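Local coordinates for protein cellulase (Soil metagenome, PDB 5I2U) that probably hydrolyses the beta-1,4-glucosidic bonds of cellulose as a salt-tolerant cellulase of glycoside hydrolase family 5, at residues 205-210 with 237-242; 219-224 with 230-235. All blocks are in the same frame, centred on the assembly; numbering follows the deposited sequence.

Contact 1 of 2, residues 205-210 with 237-242; sequences LVAEDP and DEAIAK
Lys242 stretches its side chain across the flank of Ala207 and on toward Glu208. Its CG stands anti to the carbonyl carbon (chi1 -63°), and beyond that the chain runs fully extended, which carries the methylenes past the alanine methyl before the ammonium arrives at the acid: CD lies 3.8 Å from Ala207 CB. Glu208 starts out facing away from 237-242, but its chain folds at chi2 (-72°) and brings the carboxylate back. The two long side chains meet at a slant, and OE2 of Glu208 sits 3.7 Å from NZ of Lys242, a long salt bridge between two exposed residues. Beneath this charged pair the helices come together through small residues. The CB atoms of Ala207 and Ala239 are 4.5 Å apart, and their CA atoms, at 5.4 Å, are the nearest pair along the two backbones; with only a methyl on each side, the backbones can come close. Ile244, in the loop after Lys242, touches both alanines. Glu208 ends its helix and Lys242 directly follows the other, so the contact pairs two helix C-terminal ends on the outer layer of a TIM barrel: the short helix 203-208 ahead of the sixth strand, and helix 230-241 behind it.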
ATOM      1  N   LEU A 205      13.300   8.973  12.308  1.00 45.75           N
ATOM      2  CA  LEU A 205      12.865   8.728  13.687  1.00 47.38           C
ATOM      3  C   LEU A 205      12.748   7.225  13.972  1.00 47.91           C
ATOM      4  O   LEU A 205      13.119   6.755  15.046  1.00 45.13           O
ATOM      5  CB  LEU A 205      11.535   9.426  13.988  1.00 47.97           C
ATOM      6  CG  LEU A 205      11.496  10.963  13.989  1.00 53.92           C
ATOM      7  CD1 LEU A 205      10.181  11.463  14.587  1.00 49.75           C
ATOM      8  CD2 LEU A 205      12.680  11.584  14.730  1.00 55.57           C
ATOM      9  N   VAL A 206      12.224   6.487  12.998  1.00 51.57           N
ATOM     10  CA  VAL A 206      12.158   5.016  13.057  1.00 51.74           C
ATOM     11  C   VAL A 206      13.566   4.412  13.178  1.00 49.38           C
ATOM     12  O   VAL A 206      13.775   3.487  13.957  1.00 41.67           O
ATOM     13  CB  VAL A 206      11.409   4.433  11.814  1.00 50.90           C
ATOM     14  CG1 VAL A 206      11.578   2.914  11.676  1.00 50.40           C
ATOM     15  CG2 VAL A 206       9.930   4.828  11.851  1.00 52.37           C
ATOM     16  N   ALA A 207      14.511   4.938  12.398  1.00 50.88           N
ATOM     17  CA  ALA A 207      15.909   4.472  12.418  1.00 52.16           C
ATOM     18  C   ALA A 207      16.525   4.528  13.820  1.00 50.13           C
ATOM     19  O   ALA A 207      17.185   3.581  14.244  1.00 50.44           O
ATOM     20  CB  ALA A 207      16.751   5.280  11.437  1.00 53.04           C
ATOM     21  N   GLU A 208      16.254   5.622  14.534  1.00 52.05           N
ATOM     22  CA  GLU A 208      16.740   5.833  15.900  1.00 54.17           C
ATOM     23  C   GLU A 208      16.058   4.981  16.981  1.00 53.76           C
ATOM     24  O   GLU A 208      16.690   4.658  17.982  1.00 57.05           O
ATOM     25  CB  GLU A 208      16.634   7.319  16.265  1.00 58.85           C
ATOM     26  CG  GLU A 208      17.735   8.165  15.642  1.00 62.70           C
ATOM     27  CD  GLU A 208      19.083   7.912  16.299  1.00 68.59           C
ATOM     28  OE1 GLU A 208      19.217   8.223  17.509  1.00 63.92           O
ATOM     29  OE2 GLU A 208      19.998   7.391  15.616  1.00 62.84           O
ATOM     30  N   ASP A 209      14.793   4.612  16.764  1.00 51.03           N
ATOM     31  CA  ASP A 209      13.977   3.896  17.747  1.00 44.84           C
ATOM     32  C   ASP A 209      13.050   2.838  17.074  1.00 44.39           C
ATOM     33  O   ASP A 209      11.819   2.966  17.102  1.00 45.27           O
ATOM     34  CB  ASP A 209      13.165   4.946  18.531  1.00 45.87           C
ATOM     35  CG  ASP A 209      12.334   4.361  19.673  1.00 45.45           C
ATOM     36  OD1 ASP A 209      12.695   3.304  20.244  1.00 44.47           O
ATOM     37  OD2 ASP A 209      11.323   4.999  20.023  1.00 50.29           O
ATOM     38  N   PRO A 210      13.626   1.781  16.484  1.00 40.58           N
ATOM     39  CA  PRO A 210      12.789   0.788  15.794  1.00 41.26           C
ATOM     40  C   PRO A 210      12.056  -0.156  16.727  1.00 42.25           C
ATOM     41  O   PRO A 210      12.427  -0.292  17.890  1.00 47.28           O
ATOM     42  CB  PRO A 210      13.803   0.003  14.951  1.00 42.03           C
ATOM     43  CG  PRO A 210      15.065   0.094  15.731  1.00 44.25           C
ATOM     44  CD  PRO A 210      15.060   1.490  16.317  1.00 45.85           C
ATOM     45  N   ASP A 237      17.140   6.088   2.100  1.00 43.72           N
ATOM     46  CA  ASP A 237      18.407   5.344   1.968  1.00 47.13           C
ATOM     47  C   ASP A 237      19.172   5.236   3.294  1.00 46.96           C
ATOM     48  O   ASP A 237      19.656   4.154   3.655  1.00 47.57           O
ATOM     49  CB  ASP A 237      19.320   5.976   0.907  1.00 50.40           C
ATOM     50  CG  ASP A 237      18.978   5.552  -0.517  1.00 50.78           C
ATOM     51  OD1 ASP A 237      18.423   4.451  -0.734  1.00 52.03           O
ATOM     52  OD2 ASP A 237      19.296   6.325  -1.446  1.00 51.46           O
ATOM     53  N   GLU A 238      19.281   6.361   3.997  1.00 49.52           N
ATOM     54  CA  GLU A 238      19.881   6.412   5.341  1.00 52.53           C
ATOM     55  C   GLU A 238      19.235   5.466   6.354  1.00 54.99           C
ATOM     56  O   GLU A 238      19.936   4.893   7.195  1.00 57.38           O
ATOM     57  CB  GLU A 238      19.805   7.831   5.897  1.00 47.71           C
ATOM     58  N   ALA A 239      17.906   5.334   6.289  1.00 49.97           N
ATOM     59  CA  ALA A 239      17.176   4.413   7.165  1.00 50.15           C
ATOM     60  C   ALA A 239      17.456   2.958   6.789  1.00 48.84           C
ATOM     61  O   ALA A 239      17.724   2.128   7.664  1.00 46.79           O
ATOM     62  CB  ALA A 239      15.686   4.701   7.125  1.00 51.87           C
ATOM     63  N   ILE A 240      17.420   2.665   5.491  1.00 45.37           N
ATOM     64  CA  ILE A 240      17.769   1.328   4.982  1.00 46.39           C
ATOM     65  C   ILE A 240      19.171   0.887   5.437  1.00 48.74           C
ATOM     66  O   ILE A 240      19.361  -0.276   5.810  1.00 43.42           O
ATOM     67  CB  ILE A 240      17.689   1.249   3.434  1.00 44.75           C
ATOM     68  CG1 ILE A 240      16.241   1.434   2.948  1.00 45.84           C
ATOM     69  CG2 ILE A 240      18.229  -0.085   2.920  1.00 41.58           C
ATOM     70  CD1 ILE A 240      16.120   1.922   1.519  1.00 44.41           C
ATOM     71  N   ALA A 241      20.133   1.816   5.381  1.00 51.97           N
ATOM     72  CA  ALA A 241      21.516   1.584   5.852  1.00 52.86           C
ATOM     73  C   ALA A 241      21.576   1.237   7.348  1.00 50.62           C
ATOM     74  O   ALA A 241      22.330   0.351   7.753  1.00 45.98           O
ATOM     75  CB  ALA A 241      22.388   2.798   5.559  1.00 53.62           C
ATOM     76  N   LYS A 242      20.748   1.903   8.152  1.00 49.76           N
ATOM     77  CA  LYS A 242      20.601   1.557   9.572  1.00 47.95           C
ATOM     78  C   LYS A 242      19.680   0.343   9.841  1.00 46.33           C
ATOM     79  O   LYS A 242      19.230   0.152  10.973  1.00 41.04           O
ATOM     80  CB  LYS A 242      20.127   2.781  10.362  1.00 49.58           C
ATOM     81  CG  LYS A 242      21.109   3.938  10.338  1.00 55.40           C
ATOM     82  CD  LYS A 242      20.565   5.126  11.112  1.00 62.48           C
ATOM     83  CE  LYS A 242      21.584   6.249  11.201  1.00 69.07           C
ATOM     84  NZ  LYS A 242      21.095   7.336  12.093  1.00 74.59           N
TER

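Contact 2 of 2, residues 219-224 with 230-235; sequences YTMHFY and AWLRDR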
ATOM      1  N   TYR A 219       8.580  -0.901   7.163  1.00 41.12           N
ATOM      2  CA  TYR A 219       8.120   0.451   7.418  1.00 39.60           C
ATOM      3  C   TYR A 219       7.737   1.123   6.101  1.00 40.30           C
ATOM      4  O   TYR A 219       8.415   0.941   5.089  1.00 38.11           O
ATOM      5  CB  TYR A 219       9.207   1.220   8.157  1.00 39.28           C
ATOM      6  CG  TYR A 219       9.515   0.596   9.504  1.00 41.69           C
ATOM      7  CD1 TYR A 219       8.779   0.944  10.640  1.00 37.59           C
ATOM      8  CD2 TYR A 219      10.503  -0.381   9.633  1.00 38.73           C
ATOM      9  CE1 TYR A 219       9.058   0.372  11.866  1.00 39.27           C
ATOM     10  CE2 TYR A 219      10.794  -0.958  10.863  1.00 37.14           C
ATOM     11  CZ  TYR A 219      10.069  -0.580  11.974  1.00 39.40           C
ATOM     12  OH  TYR A 219      10.337  -1.166  13.193  1.00 42.96           O
ATOM     13  N   THR A 220       6.635   1.873   6.106  1.00 36.95           N
ATOM     14  CA  THR A 220       6.158   2.461   4.877  1.00 33.01           C
ATOM     15  C   THR A 220       6.801   3.802   4.631  1.00 34.43           C
ATOM     16  O   THR A 220       7.264   4.485   5.564  1.00 36.14           O
ATOM     17  CB  THR A 220       4.623   2.532   4.791  1.00 29.36           C
ATOM     18  OG1 THR A 220       4.112   3.331   5.854  1.00 31.07           O
ATOM     19  CG2 THR A 220       4.022   1.127   4.860  1.00 28.63           C
ATOM     20  N   MET A 221       6.862   4.153   3.351  1.00 35.73           N
ATOM     21  CA  MET A 221       7.239   5.491   2.922  1.00 37.33           C
ATOM     22  C   MET A 221       6.298   5.883   1.807  1.00 34.82           C
ATOM     23  O   MET A 221       6.044   5.076   0.924  1.00 38.66           O
ATOM     24  CB  MET A 221       8.700   5.518   2.453  1.00 37.73           C
ATOM     25  CG  MET A 221       9.256   6.914   2.215  1.00 38.34           C
ATOM     26  SD  MET A 221       8.999   7.555   0.543  1.00 40.18           S
ATOM     27  CE  MET A 221      10.195   6.587  -0.374  1.00 39.72           C
ATOM     28  N   HIS A 222       5.764   7.103   1.867  1.00 34.38           N
ATOM     29  CA  HIS A 222       4.907   7.648   0.816  1.00 35.26           C
ATOM     30  C   HIS A 222       5.537   8.884   0.173  1.00 37.30           C
ATOM     31  O   HIS A 222       5.979   9.797   0.868  1.00 37.37           O
ATOM     32  CB  HIS A 222       3.534   8.015   1.371  1.00 35.43           C
ATOM     33  CG  HIS A 222       2.713   6.838   1.809  1.00 33.21           C
ATOM     34  ND1 HIS A 222       1.413   6.974   2.229  1.00 32.81           N
ATOM     35  CD2 HIS A 222       2.993   5.515   1.886  1.00 32.28           C
ATOM     36  CE1 HIS A 222       0.926   5.787   2.549  1.00 32.17           C
ATOM     37  NE2 HIS A 222       1.866   4.886   2.353  1.00 31.19           N
ATOM     38  N   PHE A 223       5.584   8.903  -1.157  1.00 37.81           N
ATOM     39  CA  PHE A 223       6.086  10.067  -1.888  1.00 37.69           C
ATOM     40  C   PHE A 223       5.138  10.450  -3.018  1.00 34.83           C
ATOM     41  O   PHE A 223       4.456   9.604  -3.575  1.00 34.51           O
ATOM     42  CB  PHE A 223       7.494   9.806  -2.442  1.00 36.35           C
ATOM     43  CG  PHE A 223       7.525   8.845  -3.588  1.00 37.55           C
ATOM     44  CD1 PHE A 223       7.279   9.280  -4.890  1.00 38.07           C
ATOM     45  CD2 PHE A 223       7.803   7.507  -3.379  1.00 34.88           C
ATOM     46  CE1 PHE A 223       7.289   8.391  -5.949  1.00 36.15           C
ATOM     47  CE2 PHE A 223       7.817   6.616  -4.435  1.00 34.58           C
ATOM     48  CZ  PHE A 223       7.563   7.054  -5.721  1.00 36.24           C
ATOM     49  N   TYR A 224       5.170  11.729  -3.374  1.00 35.80           N
ATOM     50  CA  TYR A 224       4.422  12.311  -4.480  1.00 35.33           C
ATOM     51  C   TYR A 224       5.441  13.146  -5.225  1.00 36.53           C
ATOM     52  O   TYR A 224       5.952  14.143  -4.700  1.00 42.10           O
ATOM     53  CB  TYR A 224       3.210  13.090  -3.986  1.00 34.03           C
ATOM     54  CG  TYR A 224       2.130  12.109  -3.641  1.00 36.50           C
ATOM     55  CD1 TYR A 224       2.128  11.456  -2.406  1.00 38.30           C
ATOM     56  CD2 TYR A 224       1.191  11.720  -4.591  1.00 36.22           C
ATOM     57  CE1 TYR A 224       1.177  10.483  -2.107  1.00 39.40           C
ATOM     58  CE2 TYR A 224       0.233  10.763  -4.295  1.00 38.41           C
ATOM     59  CZ  TYR A 224       0.234  10.144  -3.052  1.00 36.07           C
ATOM     60  OH  TYR A 224      -0.708   9.196  -2.761  1.00 34.99           O
ATOM     61  N   ALA A 230      14.550  15.364  -3.550  1.00 44.74           N
ATOM     62  CA  ALA A 230      15.588  14.350  -3.280  1.00 45.65           C
ATOM     63  C   ALA A 230      15.834  13.986  -1.813  1.00 43.09           C
ATOM     64  O   ALA A 230      16.214  12.858  -1.524  1.00 45.46           O
ATOM     65  CB  ALA A 230      16.905  14.774  -3.933  1.00 47.19           C
ATOM     66  N   TRP A 231      15.615  14.927  -0.897  1.00 45.90           N
ATOM     67  CA  TRP A 231      15.807  14.669   0.533  1.00 44.97           C
ATOM     68  C   TRP A 231      15.129  13.376   1.027  1.00 49.49           C
ATOM     69  O   TRP A 231      15.749  12.596   1.763  1.00 53.58           O
ATOM     70  CB  TRP A 231      15.361  15.863   1.380  1.00 47.42           C
ATOM     71  CG  TRP A 231      13.915  16.267   1.253  1.00 54.02           C
ATOM     72  CD1 TRP A 231      13.388  17.173   0.374  1.00 56.08           C
ATOM     73  CD2 TRP A 231      12.818  15.805   2.052  1.00 56.30           C
ATOM     74  NE1 TRP A 231      12.036  17.297   0.570  1.00 53.02           N
ATOM     75  CE2 TRP A 231      11.657  16.467   1.591  1.00 54.23           C
ATOM     76  CE3 TRP A 231      12.702  14.892   3.111  1.00 53.95           C
ATOM     77  CZ2 TRP A 231      10.390  16.244   2.153  1.00 52.37           C
ATOM     78  CZ3 TRP A 231      11.440  14.669   3.670  1.00 49.87           C
ATOM     79  CH2 TRP A 231      10.305  15.349   3.189  1.00 50.86           C
ATOM     80  N   LEU A 232      13.896  13.128   0.576  1.00 43.53           N
ATOM     81  CA  LEU A 232      13.110  11.984   1.038  1.00 40.22           C
ATOM     82  C   LEU A 232      13.727  10.637   0.618  1.00 43.07           C
ATOM     83  O   LEU A 232      13.703   9.665   1.392  1.00 41.49           O
ATOM     84  CB  LEU A 232      11.658  12.113   0.555  1.00 36.50           C
ATOM     85  CG  LEU A 232      10.621  11.068   0.994  1.00 36.20           C
ATOM     86  CD1 LEU A 232      10.673  10.775   2.487  1.00 35.63           C
ATOM     87  CD2 LEU A 232       9.213  11.518   0.601  1.00 33.60           C
ATOM     88  N   ARG A 233      14.286  10.588  -0.595  1.00 44.22           N
ATOM     89  CA  ARG A 233      15.052   9.419  -1.060  1.00 43.36           C
ATOM     90  C   ARG A 233      16.330   9.193  -0.243  1.00 45.00           C
ATOM     91  O   ARG A 233      16.689   8.046   0.054  1.00 41.32           O
ATOM     92  CB  ARG A 233      15.439   9.575  -2.522  1.00 41.98           C
ATOM     93  CG  ARG A 233      14.282   9.544  -3.503  1.00 44.65           C
ATOM     94  CD  ARG A 233      14.808   9.383  -4.930  1.00 47.22           C
ATOM     95  NE  ARG A 233      15.508  10.584  -5.401  1.00 44.83           N
ATOM     96  CZ  ARG A 233      14.947  11.629  -6.016  1.00 46.90           C
ATOM     97  NH1 ARG A 233      13.633  11.678  -6.271  1.00 43.63           N
ATOM     98  NH2 ARG A 233      15.717  12.651  -6.389  1.00 47.53           N
ATOM     99  N   ASP A 234      16.999  10.298   0.108  1.00 50.95           N
ATOM    100  CA  ASP A 234      18.241  10.269   0.898  1.00 52.82           C
ATOM    101  C   ASP A 234      17.960   9.832   2.334  1.00 51.46           C
ATOM    102  O   ASP A 234      18.681   8.984   2.883  1.00 49.68           O
ATOM    103  CB  ASP A 234      18.918  11.648   0.917  1.00 53.24           C
ATOM    104  CG  ASP A 234      19.444  12.071  -0.443  1.00 54.82           C
ATOM    105  OD1 ASP A 234      19.897  11.206  -1.221  1.00 57.08           O
ATOM    106  OD2 ASP A 234      19.449  13.286  -0.723  1.00 60.24           O
ATOM    107  N   ARG A 235      16.909  10.412   2.924  1.00 45.10           N
ATOM    108  CA  ARG A 235      16.413   9.969   4.226  1.00 46.30           C
ATOM    109  C   ARG A 235      16.050   8.483   4.226  1.00 45.39           C
ATOM    110  O   ARG A 235      16.410   7.762   5.153  1.00 45.24           O
ATOM    111  CB  ARG A 235      15.193  10.764   4.641  1.00 47.16           C
ATOM    112  CG  ARG A 235      14.688  10.392   6.022  1.00 47.28           C
ATOM    113  CD  ARG A 235      13.486  11.225   6.401  1.00 45.91           C
ATOM    114  NE  ARG A 235      13.840  12.614   6.636  1.00 48.10           N
ATOM    115  CZ  ARG A 235      12.986  13.553   7.042  1.00 51.00           C
ATOM    116  NH1 ARG A 235      11.701  13.263   7.261  1.00 46.77           N
ATOM    117  NH2 ARG A 235      13.423  14.802   7.229  1.00 49.64           N
TER
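Leu232 is the one residue of helix 230-235 that reaches strand 219-224, and it does so with its whole forked end. With CG anti to the backbone N (chi1 -176°), the fork projects at the strand. CD2 enters over the backbone, 3.7 Å from the carbonyl O of His222 and 3.9 Å from CB of Phe223. CD1 leans on Met221, lying 4.1 Å from its CG, while the sulfur SD touches the entire fork, both methyls included, and comes within 3.9 Å of the leucine CG. The methionine chain, bent at both chi2 and chi3, runs across the leucine at an angle and lays its sulfur against the branch point. Phe223 also starts toward the helix, but its ring swings off to stack on Tyr270 of helix 264-276, which also takes the partly exposed Arg233 in a cation-pi contact. All four touching residues are buried, and the contact is wholly apolar apart from that one carbonyl.

Strand 217-224, helix 230-241 and strand 246-252 form one of the beta-alpha-beta units of the TIM barrel, and the helix segment runs back nearly antiparallel to the strand (162°), with 9.9 Å between their axes. Met221 and Phe223 face this outer layer; His222 points the other way, into the barrel, where ND1 hydrogen-bonds to Glu163 and NE2 to Ser249.

On the side of the helix away from the strand, where Ala230, Trp231 and Asp234 are exposed, the packing gives way to solvent. Here the helix packs against itself: Trp231 CZ3 sits over the centre of one face of the Arg235 guanidinium, 3.8 Å above its plane, while NH1 of that arginine hydrogen-bonds to the carbonyl of Gln201.

Overall arrangement
Both contacts use helix 230-241: contact 2 takes its N-terminal half, contact 1 its C-terminal end. Their centres lie 12 Å apart on the same side of the chain's centre, contact 2 in the buried layer between strand and helix, contact 1 farther out and partly exposed. Along the chain the order is 205-210, 219-224, 230-235, 237-242, so the pairing of contact 2 falls wholly between the two partners of contact 1. The segments also touch directly, Tyr219 CD1 lying 3.6 Å from Val206 CG1. Together they pack one helix against the strand before it and against the short helix ahead of that strand, within the eight-stranded barrel of the family 5 domain.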